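Local coordinates for substrate binding periplasmic protein (Ralstonia solanacearum, PDB 3LOP) that binds leucine between its two lobes and probably serves as a periplasmic receptor that captures leucine or a similar amino acid for transport, at residues A[17-20]-A[21-25]; A[121-124]-A[125-129]; A[230-233]-A[234-237]; A[261-264]-A[265-268]. All coordinates share one frame; numbering follows the deposited sequence.

Contact 1: A[17-20]-A[21-25]. With LEU (leucine), chain B.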
ATOM      1  N   SER A  17      -4.326 -15.312   2.867  1.00  6.14           N
ATOM      2  CA  SER A  17      -3.797 -14.461   3.929  1.00  6.89           C
ATOM      3  C   SER A  17      -3.871 -12.957   3.688  1.00  6.05           C
ATOM      4  O   SER A  17      -3.989 -12.175   4.635  1.00  7.05           O
ATOM      5  CB  SER A  17      -2.347 -14.848   4.218  1.00  8.19           C
ATOM      6  OG  SER A  17      -1.823 -14.071   5.279  1.00 12.68           O
ATOM      7  N   GLN A  18      -3.802 -12.555   2.424  1.00  5.27           N
ATOM      8  CA  GLN A  18      -3.838 -11.143   2.060  1.00  5.01           C
ATOM      9  C   GLN A  18      -5.200 -10.653   1.582  1.00  5.09           C
ATOM     10  O   GLN A  18      -5.316  -9.529   1.099  1.00  5.18           O
ATOM     11  CB  GLN A  18      -2.798 -10.876   0.971  1.00  4.01           C
ATOM     12  CG  GLN A  18      -1.385 -10.722   1.490  1.00  4.47           C
ATOM     13  CD  GLN A  18      -1.121  -9.327   2.020  1.00  5.48           C
ATOM     14  OE1 GLN A  18      -1.725  -8.891   3.001  1.00  7.15           O
ATOM     15  NE2 GLN A  18      -0.222  -8.613   1.360  1.00  5.52           N
ATOM     16  N   ALA A  19      -6.225 -11.487   1.727  1.00  5.72           N
ATOM     17  CA  ALA A  19      -7.572 -11.130   1.287  1.00  6.66           C
ATOM     18  C   ALA A  19      -8.075  -9.795   1.830  1.00  6.12           C
ATOM     19  O   ALA A  19      -8.682  -9.014   1.097  1.00  6.69           O
ATOM     20  CB  ALA A  19      -8.548 -12.242   1.661  1.00  6.80           C
ATOM     21  N   VAL A  20      -7.832  -9.529   3.108  1.00  6.98           N
ATOM     22  CA  VAL A  20      -8.298  -8.284   3.705  1.00  7.94           C
ATOM     23  C   VAL A  20      -7.745  -7.067   2.968  1.00  6.80           C
ATOM     24  O   VAL A  20      -8.466  -6.100   2.711  1.00  8.13           O
ATOM     25  CB  VAL A  20      -7.908  -8.204   5.201  1.00 10.04           C
ATOM     26  CG1 VAL A  20      -6.398  -8.212   5.354  1.00 12.65           C
ATOM     27  CG2 VAL A  20      -8.519  -6.963   5.829  1.00 10.39           C
ATOM     28  N   THR A  21      -6.467  -7.129   2.611  1.00  6.82           N
ATOM     29  CA  THR A  21      -5.814  -6.033   1.908  1.00  6.24           C
ATOM     30  C   THR A  21      -6.295  -5.903   0.462  1.00  5.32           C
ATOM     31  O   THR A  21      -6.645  -4.806   0.013  1.00  5.14           O
ATOM     32  CB  THR A  21      -4.285  -6.213   1.936  1.00  7.17           C
ATOM     33  OG1 THR A  21      -3.824  -6.091   3.289  1.00 10.51           O
ATOM     34  CG2 THR A  21      -3.601  -5.163   1.076  1.00  8.99           C
ATOM     35  N   GLY A  22      -6.320  -7.019  -0.259  1.00  5.28           N
ATOM     36  CA  GLY A  22      -6.764  -6.989  -1.642  1.00  3.49           C
ATOM     37  C   GLY A  22      -8.205  -6.535  -1.786  1.00  3.31           C
ATOM     38  O   GLY A  22      -8.525  -5.741  -2.672  1.00  3.05           O
ATOM     39  N   ARG A  23      -9.081  -7.038  -0.921  1.00  3.20           N
ATOM     40  CA  ARG A  23     -10.489  -6.665  -0.980  1.00  3.63           C
ATOM     41  C   ARG A  23     -10.665  -5.170  -0.755  1.00  3.41           C
ATOM     42  O   ARG A  23     -11.501  -4.538  -1.399  1.00  4.29           O
ATOM     43  CB  ARG A  23     -11.294  -7.427   0.073  1.00  5.23           C
ATOM     44  CG  ARG A  23     -11.339  -8.928  -0.125  1.00  8.40           C
ATOM     45  CD  ARG A  23     -11.956  -9.584   1.096  1.00 10.09           C
ATOM     46  NE  ARG A  23     -11.813 -11.033   1.072  1.00 13.72           N
ATOM     47  CZ  ARG A  23     -11.983 -11.814   2.133  1.00 15.08           C
ATOM     48  NH1 ARG A  23     -12.304 -11.281   3.305  1.00 17.43           N
ATOM     49  NH2 ARG A  23     -11.823 -13.124   2.027  1.00 16.13           N
ATOM     50  N   ALA A  24      -9.876  -4.601   0.154  1.00  4.54           N
ATOM     51  CA  ALA A  24      -9.971  -3.173   0.455  1.00  4.06           C
ATOM     52  C   ALA A  24      -9.518  -2.309  -0.719  1.00  3.22           C
ATOM     53  O   ALA A  24     -10.163  -1.313  -1.049  1.00  3.75           O
ATOM     54  CB  ALA A  24      -9.151  -2.842   1.692  1.00  3.44           C
ATOM     55  N   LEU A  25      -8.406  -2.683  -1.343  1.00  2.72           N
ATOM     56  CA  LEU A  25      -7.905  -1.928  -2.485  1.00  2.66           C
ATOM     57  C   LEU A  25      -8.918  -1.990  -3.626  1.00  2.92           C
ATOM     58  O   LEU A  25      -9.190  -0.986  -4.282  1.00  4.64           O
ATOM     59  CB  LEU A  25      -6.556  -2.489  -2.939  1.00  4.17           C
ATOM     60  CG  LEU A  25      -5.407  -2.185  -1.972  1.00  3.67           C
ATOM     61  CD1 LEU A  25      -4.262  -3.138  -2.219  1.00  4.21           C
ATOM     62  CD2 LEU A  25      -4.952  -0.740  -2.144  1.00  4.43           C
TER
HETATM   63  N   LEU B 400       1.905  -4.899  -1.160  1.00  4.82           N
HETATM   64  CA  LEU B 400       1.921  -5.672   0.114  1.00  7.09           C
HETATM   65  C   LEU B 400       0.825  -5.178   1.037  1.00  7.25           C
HETATM   66  O   LEU B 400       0.444  -5.949   1.938  1.00  7.88           O
HETATM   67  CB  LEU B 400       3.272  -5.501   0.787  1.00  3.61           C
HETATM   68  CG  LEU B 400       4.323  -5.747  -0.289  1.00  7.47           C
HETATM   69  CD1 LEU B 400       5.444  -4.819  -0.137  1.00  1.00           C
HETATM   70  CD2 LEU B 400       4.779  -7.150  -0.239  1.00  1.00           C
HETATM   71  OXT LEU B 400       0.370  -4.027   0.845  1.00  8.31           O
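Gln18 and Thr21 meet at the first turn of helix 19-38, beside the bound leucine. The Gln18 amide donates from NE2 to the leucine carboxylate O at 2.8 Å, and an N-H...O angle of 172° makes this a nearly straight bond. The same amide runs alongside the Thr21 side chain, both pointing the same way, with Gln18 OE1 3.5 Å from Thr21 OG1. The reach toward the ligand depends on a bend in the Gln18 chain: CG lies beside the backbone N and opposite the carbonyl carbon, and the second torsion (chi2 -82°) folds the amide round toward the pocket.

Gln18 is also the N-cap residue, and its main chain fixes the origin of that side chain. Its O receives Gly22 N at 3.0 Å and 174°, the first full helical bond, while Thr21 N reaches the same O only weakly. One residue on, Arg23 N bonds to Ala19 O at 2.9 Å. The Arg23 chain, extended from CG to NE, then runs back past Ala19, whose CB lies over one face of the guanidinium, 3.4 Å from Arg23 NH2. Leu14 O accepts from Arg23 NE, tying this helix end to the preceding loop.

Outside the two segments, Thr21 and Ala24 pack on Arg285 of helix 284-303, and Arg285 bonds to the ligand itself. The chemistry implies that one residue serves both structure and recognition: the main chain of Gln18 starts the helix while its neutral amide reads one carboxylate oxygen of the ligand.

Contact 2: A[121-124]-A[125-129]. With LEU (leucine), chain B.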
ATOM      1  N   ILE A 121       2.685   5.806  -6.486  1.00  3.29           N
ATOM      2  CA  ILE A 121       2.084   7.032  -5.984  1.00  3.81           C
ATOM      3  C   ILE A 121       2.573   7.370  -4.578  1.00  4.00           C
ATOM      4  O   ILE A 121       3.193   8.407  -4.359  1.00  5.10           O
ATOM      5  CB  ILE A 121       0.542   6.926  -5.964  1.00  4.08           C
ATOM      6  CG1 ILE A 121       0.009   6.854  -7.399  1.00  2.65           C
ATOM      7  CG2 ILE A 121      -0.061   8.114  -5.219  1.00  4.13           C
ATOM      8  CD1 ILE A 121      -1.499   6.647  -7.491  1.00  2.85           C
ATOM      9  N   LYS A 122       2.317   6.478  -3.630  1.00  5.03           N
ATOM     10  CA  LYS A 122       2.699   6.739  -2.248  1.00  4.60           C
ATOM     11  C   LYS A 122       4.196   6.798  -1.966  1.00  4.58           C
ATOM     12  O   LYS A 122       5.008   6.183  -2.666  1.00  4.94           O
ATOM     13  CB  LYS A 122       2.037   5.712  -1.325  1.00  4.79           C
ATOM     14  CG  LYS A 122       2.553   4.295  -1.452  1.00  6.98           C
ATOM     15  CD  LYS A 122       1.513   3.319  -0.910  1.00  7.80           C
ATOM     16  CE  LYS A 122       2.033   1.892  -0.847  1.00  8.40           C
ATOM     17  NZ  LYS A 122       2.816   1.648   0.400  1.00 10.76           N
ATOM     18  N   ALA A 123       4.547   7.566  -0.937  1.00  4.40           N
ATOM     19  CA  ALA A 123       5.935   7.696  -0.510  1.00  4.35           C
ATOM     20  C   ALA A 123       6.437   6.273  -0.283  1.00  4.98           C
ATOM     21  O   ALA A 123       5.675   5.402   0.138  1.00  5.34           O
ATOM     22  CB  ALA A 123       6.015   8.510   0.777  1.00  5.87           C
ATOM     23  N   SER A 124       7.719   6.054  -0.559  1.00  4.35           N
ATOM     24  CA  SER A 124       8.343   4.733  -0.467  1.00  3.85           C
ATOM     25  C   SER A 124       8.592   4.162   0.926  1.00  3.85           C
ATOM     26  O   SER A 124       8.540   4.870   1.929  1.00  4.04           O
ATOM     27  CB  SER A 124       9.678   4.761  -1.203  1.00  4.42           C
ATOM     28  OG  SER A 124      10.647   5.453  -0.427  1.00  6.62           O
ATOM     29  N   TYR A 125       8.885   2.864   0.969  1.00  4.16           N
ATOM     30  CA  TYR A 125       9.187   2.193   2.227  1.00  4.31           C
ATOM     31  C   TYR A 125      10.438   2.799   2.850  1.00  5.50           C
ATOM     32  O   TYR A 125      10.525   2.937   4.070  1.00  5.29           O
ATOM     33  CB  TYR A 125       9.435   0.694   2.027  1.00  3.94           C
ATOM     34  CG  TYR A 125       8.213  -0.131   1.708  1.00  4.51           C
ATOM     35  CD1 TYR A 125       6.947   0.253   2.146  1.00  4.50           C
ATOM     36  CD2 TYR A 125       8.334  -1.338   1.020  1.00  4.61           C
ATOM     37  CE1 TYR A 125       5.830  -0.547   1.908  1.00  3.75           C
ATOM     38  CE2 TYR A 125       7.230  -2.143   0.778  1.00  3.66           C
ATOM     39  CZ  TYR A 125       5.981  -1.742   1.225  1.00  4.75           C
ATOM     40  OH  TYR A 125       4.879  -2.524   0.986  1.00  5.81           O
ATOM     41  N   GLN A 126      11.413   3.151   2.015  1.00  5.31           N
ATOM     42  CA  GLN A 126      12.644   3.738   2.533  1.00  6.07           C
ATOM     43  C   GLN A 126      12.353   5.073   3.211  1.00  5.32           C
ATOM     44  O   GLN A 126      12.945   5.391   4.239  1.00  5.99           O
ATOM     45  CB  GLN A 126      13.670   3.931   1.417  1.00  8.05           C
ATOM     46  CG  GLN A 126      15.068   4.293   1.927  1.00 11.49           C
ATOM     47  CD  GLN A 126      15.637   3.244   2.870  1.00 13.84           C
ATOM     48  OE1 GLN A 126      15.753   2.069   2.514  1.00 17.67           O
ATOM     49  NE2 GLN A 126      15.997   3.664   4.080  1.00 14.53           N
ATOM     50  N   GLN A 127      11.440   5.854   2.641  1.00  4.98           N
ATOM     51  CA  GLN A 127      11.084   7.130   3.248  1.00  5.15           C
ATOM     52  C   GLN A 127      10.420   6.873   4.596  1.00  5.00           C
ATOM     53  O   GLN A 127      10.685   7.583   5.565  1.00  5.28           O
ATOM     54  CB  GLN A 127      10.133   7.925   2.351  1.00  4.95           C
ATOM     55  CG  GLN A 127      10.747   8.417   1.053  1.00  6.76           C
ATOM     56  CD  GLN A 127       9.789   9.291   0.267  1.00  6.95           C
ATOM     57  OE1 GLN A 127       9.585  10.464   0.594  1.00 11.96           O
ATOM     58  NE2 GLN A 127       9.177   8.720  -0.762  1.00  5.31           N
ATOM     59  N   GLU A 128       9.558   5.859   4.650  1.00  4.78           N
ATOM     60  CA  GLU A 128       8.864   5.494   5.884  1.00  5.38           C
ATOM     61  C   GLU A 128       9.875   5.067   6.946  1.00  4.77           C
ATOM     62  O   GLU A 128       9.820   5.517   8.094  1.00  5.00           O
ATOM     63  CB  GLU A 128       7.903   4.326   5.645  1.00  4.61           C
ATOM     64  CG  GLU A 128       6.684   4.626   4.787  1.00  6.95           C
ATOM     65  CD  GLU A 128       5.748   3.430   4.711  1.00  9.07           C
ATOM     66  OE1 GLU A 128       5.373   2.909   5.783  1.00  9.57           O
ATOM     67  OE2 GLU A 128       5.388   3.007   3.591  1.00  9.65           O
ATOM     68  N   ILE A 129      10.793   4.191   6.552  1.00  5.15           N
ATOM     69  CA  ILE A 129      11.812   3.677   7.455  1.00  5.28           C
ATOM     70  C   ILE A 129      12.728   4.786   7.964  1.00  5.76           C
ATOM     71  O   ILE A 129      12.998   4.873   9.163  1.00  6.38           O
ATOM     72  CB  ILE A 129      12.635   2.564   6.765  1.00  5.71           C
ATOM     73  CG1 ILE A 129      11.727   1.358   6.500  1.00  5.64           C
ATOM     74  CG2 ILE A 129      13.818   2.164   7.634  1.00  6.94           C
ATOM     75  CD1 ILE A 129      12.363   0.262   5.666  1.00  7.22           C
TER
HETATM   76  N   LEU B 400       1.905  -4.899  -1.160  1.00  4.82           N
HETATM   77  CA  LEU B 400       1.921  -5.672   0.114  1.00  7.09           C
HETATM   78  C   LEU B 400       0.825  -5.178   1.037  1.00  7.25           C
HETATM   79  O   LEU B 400       0.444  -5.949   1.938  1.00  7.88           O
HETATM   80  CB  LEU B 400       3.272  -5.501   0.787  1.00  3.61           C
HETATM   81  CG  LEU B 400       4.323  -5.747  -0.289  1.00  7.47           C
HETATM   82  CD1 LEU B 400       5.444  -4.819  -0.137  1.00  1.00           C
HETATM   83  CD2 LEU B 400       4.779  -7.150  -0.239  1.00  1.00           C
HETATM   84  OXT LEU B 400       0.370  -4.027   0.845  1.00  8.31           O
HETATM   85  O   HOH W   1       5.116   2.935   0.972  1.00  7.96           O
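Lys122 and Glu128 are joined through a water in a helix-start contact, where the loop after strand 118-119 turns into helix 125-138 at the edge of the leucine and magnesium sites. Ser124 is the N-cap. Its OG sits between its own backbone N and carbonyl carbon (chi1 75°), a rotamer that brings the hydroxyl under the first turn to accept from Gln127 N at 3.2 Å and 157°. Glu128 N closes the turn on Ser124 O at 3.1 Å.

The charged ends stay apart, with Lys122 NZ 4.3 Å from Glu128 OE2, beyond a salt bridge. The water between them accepts from Lys122 NZ at 2.7 Å and donates to Glu128 OE2 at 2.6 Å and to Ala123 O at 2.7 Å. Three groups therefore fix it, and Ser229 gives the carboxylate a further hydrogen bond. The opposite charges probably stabilise each other across this bridge.

Lys122 crosses the Tyr125 side chain at a slant, its NZ 4.0 Å from Tyr125 CE1, and both residues belong to the magnesium site. Tyr125 also lines the leucine pocket, though the closeness of its ring to the ligand is doubtful in the model.

Among the neighbouring elements, Tyr125 rests on Leu153 and Ile129 on Val161 of helix 152-166, while Lys122 touches Glu288 of helix 284-303, so this loop-to-helix junction touches both helices.

Contact 3: A[230-233]-A[234-237]. With LEU (leucine), chain B.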
ATOM      1  N   SER A 230       2.171  -1.179   4.752  1.00  4.82           N
ATOM      2  CA  SER A 230       1.589  -2.406   4.231  1.00  6.37           C
ATOM      3  C   SER A 230       0.666  -2.956   5.320  1.00  6.22           C
ATOM      4  O   SER A 230      -0.103  -3.889   5.092  1.00  7.61           O
ATOM      5  CB  SER A 230       2.694  -3.417   3.920  1.00  6.86           C
ATOM      6  OG  SER A 230       3.578  -3.562   5.021  1.00  7.27           O
ATOM      7  N   ILE A 231       0.759  -2.360   6.505  1.00  5.56           N
ATOM      8  CA  ILE A 231      -0.048  -2.760   7.653  1.00  5.68           C
ATOM      9  C   ILE A 231      -1.070  -1.677   8.003  1.00  6.10           C
ATOM     10  O   ILE A 231      -0.730  -0.660   8.602  1.00  7.56           O
ATOM     11  CB  ILE A 231       0.846  -3.006   8.879  1.00  5.29           C
ATOM     12  CG1 ILE A 231       1.890  -4.075   8.545  1.00  5.35           C
ATOM     13  CG2 ILE A 231      -0.006  -3.426  10.072  1.00  6.15           C
ATOM     14  CD1 ILE A 231       3.036  -4.150   9.533  1.00  5.30           C
ATOM     15  N   ASP A 232      -2.322  -1.900   7.623  1.00  6.24           N
ATOM     16  CA  ASP A 232      -3.392  -0.947   7.902  1.00  7.55           C
ATOM     17  C   ASP A 232      -3.631  -0.945   9.416  1.00  7.91           C
ATOM     18  O   ASP A 232      -4.011  -1.965   9.989  1.00  8.20           O
ATOM     19  CB  ASP A 232      -4.660  -1.389   7.167  1.00  8.00           C
ATOM     20  CG  ASP A 232      -5.761  -0.352   7.218  1.00 10.56           C
ATOM     21  OD1 ASP A 232      -6.013   0.194   8.312  1.00 10.99           O
ATOM     22  OD2 ASP A 232      -6.380  -0.095   6.164  1.00  8.43           O
ATOM     23  N   PRO A 233      -3.412   0.201  10.085  1.00  8.27           N
ATOM     24  CA  PRO A 233      -3.621   0.249  11.538  1.00  8.59           C
ATOM     25  C   PRO A 233      -5.048  -0.067  11.972  1.00 10.75           C
ATOM     26  O   PRO A 233      -5.279  -0.508  13.100  1.00  9.49           O
ATOM     27  CB  PRO A 233      -3.191   1.670  11.903  1.00  9.69           C
ATOM     28  CG  PRO A 233      -3.518   2.444  10.667  1.00  9.53           C
ATOM     29  CD  PRO A 233      -3.041   1.528   9.563  1.00  8.51           C
ATOM     30  N   GLY A 234      -6.002   0.165  11.077  1.00 11.19           N
ATOM     31  CA  GLY A 234      -7.390  -0.118  11.390  1.00 13.69           C
ATOM     32  C   GLY A 234      -7.586  -1.614  11.497  1.00 14.76           C
ATOM     33  O   GLY A 234      -8.208  -2.108  12.436  1.00 16.45           O
ATOM     34  N   ILE A 235      -7.043  -2.339  10.526  1.00 14.72           N
ATOM     35  CA  ILE A 235      -7.138  -3.791  10.505  1.00 15.23           C
ATOM     36  C   ILE A 235      -6.324  -4.376  11.655  1.00 13.23           C
ATOM     37  O   ILE A 235      -6.749  -5.322  12.320  1.00 14.45           O
ATOM     38  CB  ILE A 235      -6.583  -4.364   9.188  1.00 18.19           C
ATOM     39  CG1 ILE A 235      -7.327  -3.757   7.998  1.00 20.04           C
ATOM     40  CG2 ILE A 235      -6.706  -5.880   9.189  1.00 18.98           C
ATOM     41  CD1 ILE A 235      -6.787  -4.196   6.651  1.00 23.43           C
ATOM     42  N   LEU A 236      -5.152  -3.799  11.891  1.00 11.11           N
ATOM     43  CA  LEU A 236      -4.269  -4.268  12.949  1.00  9.16           C
ATOM     44  C   LEU A 236      -4.939  -4.276  14.320  1.00  9.46           C
ATOM     45  O   LEU A 236      -4.907  -5.283  15.026  1.00  9.59           O
ATOM     46  CB  LEU A 236      -3.001  -3.406  12.994  1.00  9.04           C
ATOM     47  CG  LEU A 236      -1.923  -3.788  14.013  1.00  8.44           C
ATOM     48  CD1 LEU A 236      -1.410  -5.188  13.724  1.00 10.33           C
ATOM     49  CD2 LEU A 236      -0.776  -2.792  13.946  1.00  9.72           C
ATOM     50  N   GLN A 237      -5.553  -3.161  14.700  1.00 10.24           N
ATOM     51  CA  GLN A 237      -6.195  -3.098  16.006  1.00 11.47           C
ATOM     52  C   GLN A 237      -7.417  -4.008  16.094  1.00 12.60           C
ATOM     53  O   GLN A 237      -7.734  -4.527  17.161  1.00 12.95           O
ATOM     54  CB  GLN A 237      -6.564  -1.651  16.359  1.00 12.92           C
ATOM     55  CG  GLN A 237      -7.636  -1.015  15.506  1.00 15.56           C
ATOM     56  CD  GLN A 237      -7.841   0.449  15.859  1.00 16.13           C
ATOM     57  OE1 GLN A 237      -7.111   1.322  15.390  1.00 15.76           O
ATOM     58  NE2 GLN A 237      -8.824   0.719  16.706  1.00 17.50           N
TER
HETATM   59  N   LEU B 400       1.905  -4.899  -1.160  1.00  4.82           N
HETATM   60  CA  LEU B 400       1.921  -5.672   0.114  1.00  7.09           C
HETATM   61  C   LEU B 400       0.825  -5.178   1.037  1.00  7.25           C
HETATM   62  O   LEU B 400       0.444  -5.949   1.938  1.00  7.88           O
HETATM   63  CB  LEU B 400       3.272  -5.501   0.787  1.00  3.61           C
HETATM   64  CG  LEU B 400       4.323  -5.747  -0.289  1.00  7.47           C
HETATM   65  CD1 LEU B 400       5.444  -4.819  -0.137  1.00  1.00           C
HETATM   66  CD2 LEU B 400       4.779  -7.150  -0.239  1.00  1.00           C
HETATM   67  OXT LEU B 400       0.370  -4.027   0.845  1.00  8.31           O
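Asp232 anchors Gly234 in an N-cap that starts helix 233-240, just after the loop from strand 224-227 has passed the leucine pocket of this periplasmic binding protein. At Gly234 the backbone N donates to Asp232 OD1 at 2.8 Å, with an N-H...O angle of 141°. The carboxylate arrives there because its CG stands opposite the Asp232 backbone N (chi1 -171°), beside the carbonyl carbon and turned toward the helix start. The N-terminal end of the helix would probably favour the charged form of this group, and its other oxygen, OD2, accepts from Arg285 N at the start of helix 284-303. One carboxylate therefore serves the starts of two helices.

Next comes Ile235, whose side chain crosses that of Asp232 at about a right angle. Its CG1 and CD1 pass across Asp232 CB, with Ile235 CD1 3.6 Å from that atom.

Leu236 turns its side chain back toward the loop. Leu236 N bonds to Asp232 O at 2.9 Å and 162°, the first complete turn, and Leu236 CD2 meets Ile231 CG2 at 4.0 Å in an apolar contact. Ala210 and Val213 of helix 206-218 add to the apolar surroundings of Leu236.

Gln237 N then bonds to Pro233 O at 3.1 Å. At the ligand end of the loop, Ser230 OG is held by Ala204 O, and the pocket is met by a methylene: Ser230 CB lies 3.8 Å from CB of the bound leucine.

Contact 4: A[261-264]-A[265-268]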
ATOM      1  N   VAL A 261     -12.600  15.481   8.042  1.00  6.94           N
ATOM      2  CA  VAL A 261     -12.705  16.712   7.263  1.00  7.13           C
ATOM      3  C   VAL A 261     -11.770  16.783   6.062  1.00  6.05           C
ATOM      4  O   VAL A 261     -11.906  17.674   5.226  1.00  6.21           O
ATOM      5  CB  VAL A 261     -12.477  17.980   8.128  1.00  7.24           C
ATOM      6  CG1 VAL A 261     -13.508  18.042   9.246  1.00  8.80           C
ATOM      7  CG2 VAL A 261     -11.065  17.995   8.681  1.00  7.47           C
ATOM      8  N   ASN A 262     -10.819  15.858   5.968  1.00  5.04           N
ATOM      9  CA  ASN A 262      -9.914  15.862   4.825  1.00  5.20           C
ATOM     10  C   ASN A 262     -10.755  15.699   3.555  1.00  4.58           C
ATOM     11  O   ASN A 262     -11.634  14.843   3.495  1.00  5.31           O
ATOM     12  CB  ASN A 262      -8.907  14.719   4.957  1.00  5.36           C
ATOM     13  CG  ASN A 262      -8.078  14.530   3.704  1.00  8.04           C
ATOM     14  OD1 ASN A 262      -8.516  13.889   2.750  1.00  7.65           O
ATOM     15  ND2 ASN A 262      -6.882  15.102   3.693  1.00  9.29           N
ATOM     16  N   PRO A 263     -10.505  16.532   2.527  1.00  4.48           N
ATOM     17  CA  PRO A 263     -11.264  16.459   1.270  1.00  4.09           C
ATOM     18  C   PRO A 263     -11.380  15.082   0.618  1.00  3.14           C
ATOM     19  O   PRO A 263     -12.441  14.733   0.108  1.00  3.63           O
ATOM     20  CB  PRO A 263     -10.540  17.458   0.371  1.00  4.26           C
ATOM     21  CG  PRO A 263     -10.077  18.491   1.345  1.00  4.83           C
ATOM     22  CD  PRO A 263      -9.558  17.660   2.499  1.00  5.18           C
ATOM     23  N   VAL A 264     -10.300  14.309   0.621  1.00  3.46           N
ATOM     24  CA  VAL A 264     -10.347  12.984   0.013  1.00  3.44           C
ATOM     25  C   VAL A 264     -11.256  12.067   0.826  1.00  3.38           C
ATOM     26  O   VAL A 264     -12.048  11.307   0.266  1.00  4.12           O
ATOM     27  CB  VAL A 264      -8.937  12.357  -0.085  1.00  3.14           C
ATOM     28  CG1 VAL A 264      -9.031  10.945  -0.652  1.00  3.62           C
ATOM     29  CG2 VAL A 264      -8.050  13.212  -0.974  1.00  3.63           C
ATOM     30  N   ILE A 265     -11.149  12.152   2.149  1.00  3.22           N
ATOM     31  CA  ILE A 265     -11.969  11.327   3.025  1.00  2.51           C
ATOM     32  C   ILE A 265     -13.430  11.737   2.872  1.00  3.80           C
ATOM     33  O   ILE A 265     -14.326  10.889   2.860  1.00  3.25           O
ATOM     34  CB  ILE A 265     -11.521  11.463   4.500  1.00  2.44           C
ATOM     35  CG1 ILE A 265     -10.047  11.055   4.626  1.00  3.05           C
ATOM     36  CG2 ILE A 265     -12.390  10.594   5.400  1.00  3.34           C
ATOM     37  CD1 ILE A 265      -9.711   9.669   4.052  1.00  2.97           C
ATOM     38  N   ARG A 266     -13.673  13.038   2.741  1.00  3.03           N
ATOM     39  CA  ARG A 266     -15.039  13.499   2.556  1.00  4.39           C
ATOM     40  C   ARG A 266     -15.594  12.974   1.237  1.00  3.43           C
ATOM     41  O   ARG A 266     -16.743  12.537   1.182  1.00  4.33           O
ATOM     42  CB  ARG A 266     -15.125  15.031   2.614  1.00  4.18           C
ATOM     43  CG  ARG A 266     -15.146  15.544   4.049  1.00  5.61           C
ATOM     44  CD  ARG A 266     -15.550  17.005   4.172  1.00  7.96           C
ATOM     45  NE  ARG A 266     -14.484  17.930   3.804  1.00  9.55           N
ATOM     46  CZ  ARG A 266     -14.408  18.564   2.639  1.00  8.57           C
ATOM     47  NH1 ARG A 266     -15.338  18.372   1.715  1.00  8.68           N
ATOM     48  NH2 ARG A 266     -13.409  19.405   2.409  1.00  7.84           N
ATOM     49  N   GLU A 267     -14.787  12.995   0.178  1.00  2.59           N
ATOM     50  CA  GLU A 267     -15.271  12.492  -1.105  1.00  3.33           C
ATOM     51  C   GLU A 267     -15.539  10.989  -1.028  1.00  3.18           C
ATOM     52  O   GLU A 267     -16.504  10.488  -1.610  1.00  3.46           O
ATOM     53  CB  GLU A 267     -14.277  12.785  -2.240  1.00  3.28           C
ATOM     54  CG  GLU A 267     -14.901  12.503  -3.614  1.00  3.21           C
ATOM     55  CD  GLU A 267     -13.946  12.640  -4.785  1.00  5.39           C
ATOM     56  OE1 GLU A 267     -12.759  12.961  -4.573  1.00  4.80           O
ATOM     57  OE2 GLU A 267     -14.399  12.421  -5.930  1.00  6.08           O
ATOM     58  N   PHE A 268     -14.686  10.270  -0.303  1.00  2.84           N
ATOM     59  CA  PHE A 268     -14.853   8.831  -0.145  1.00  3.13           C
ATOM     60  C   PHE A 268     -16.195   8.546   0.528  1.00  3.26           C
ATOM     61  O   PHE A 268     -16.956   7.700   0.068  1.00  3.89           O
ATOM     62  CB  PHE A 268     -13.700   8.259   0.695  1.00  2.73           C
ATOM     63  CG  PHE A 268     -13.712   6.755   0.817  1.00  2.73           C
ATOM     64  CD1 PHE A 268     -14.628   6.109   1.645  1.00  4.06           C
ATOM     65  CD2 PHE A 268     -12.790   5.986   0.111  1.00  3.30           C
ATOM     66  CE1 PHE A 268     -14.622   4.716   1.771  1.00  4.53           C
ATOM     67  CE2 PHE A 268     -12.775   4.597   0.230  1.00  4.15           C
ATOM     68  CZ  PHE A 268     -13.694   3.961   1.062  1.00  5.24           C
TER
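Asn262 and Ile265 form the compact side of this helix start, where the chain enters helix 263-275. Asn262 is the N-cap: its OD1 accepts from Ile265 N at 3.2 Å, in the carbonyl plane and on a lone pair, and more weakly from Val264 N. CG opposite the backbone N (chi1 171°) carries the amide back over the first turn, where it crosses the Ile265 side chain at about a right angle, OD1 3.7 Å from Ile265 CG1. Behind the cap, Arg266 N bonds to Asn262 O at 2.8 Å, and Phe268 N to Val264 O at 2.9 Å.

The outer side, with Val261 and Arg266, is exposed. There Arg266 bends at its third torsion (chi3 -77°) and returns along the chain, so that NE donates to Val261 O at 3.0 Å. That bond is less regular, for the donor stands well above the carbonyl plane. Pro263 CA lies over one face of the guanidinium, and Pro263 CG approaches Arg266 NH2 at 3.6 Å.

Inward, the helix lies against two others. Val264 and Ile265 pack on Val291 and Val287 of helix 284-303, and the Phe268 ring meets that of Phe290 with planes at about 50°. Glu267 makes a salt bridge to Lys294 there and bonds to Trp35 of helix 19-38, while Phe268 reaches Leu31 of that same helix.

In the fold
All four contacts are helix starts, but they differ in cap chemistry and place. Contacts 2, 3 and 4 use a side-chain oxygen of serine, aspartate and asparagine respectively, whereas in contact 1 the cap residue spends its side chain on the ligand. Contacts 1, 2 and 3 gather round the leucine with centres about 10 to 11 Å from that of the chain; contact 4, at about 19 Å, is more peripheral and does not touch the bound leucine. Contacts 1 and 3 meet through Val20 CG2 and Ile235 CD1, 3.4 Å apart, and contacts 2 and 3 through Tyr125 OH and Ser230 CB. Helix 284-303 borders all four.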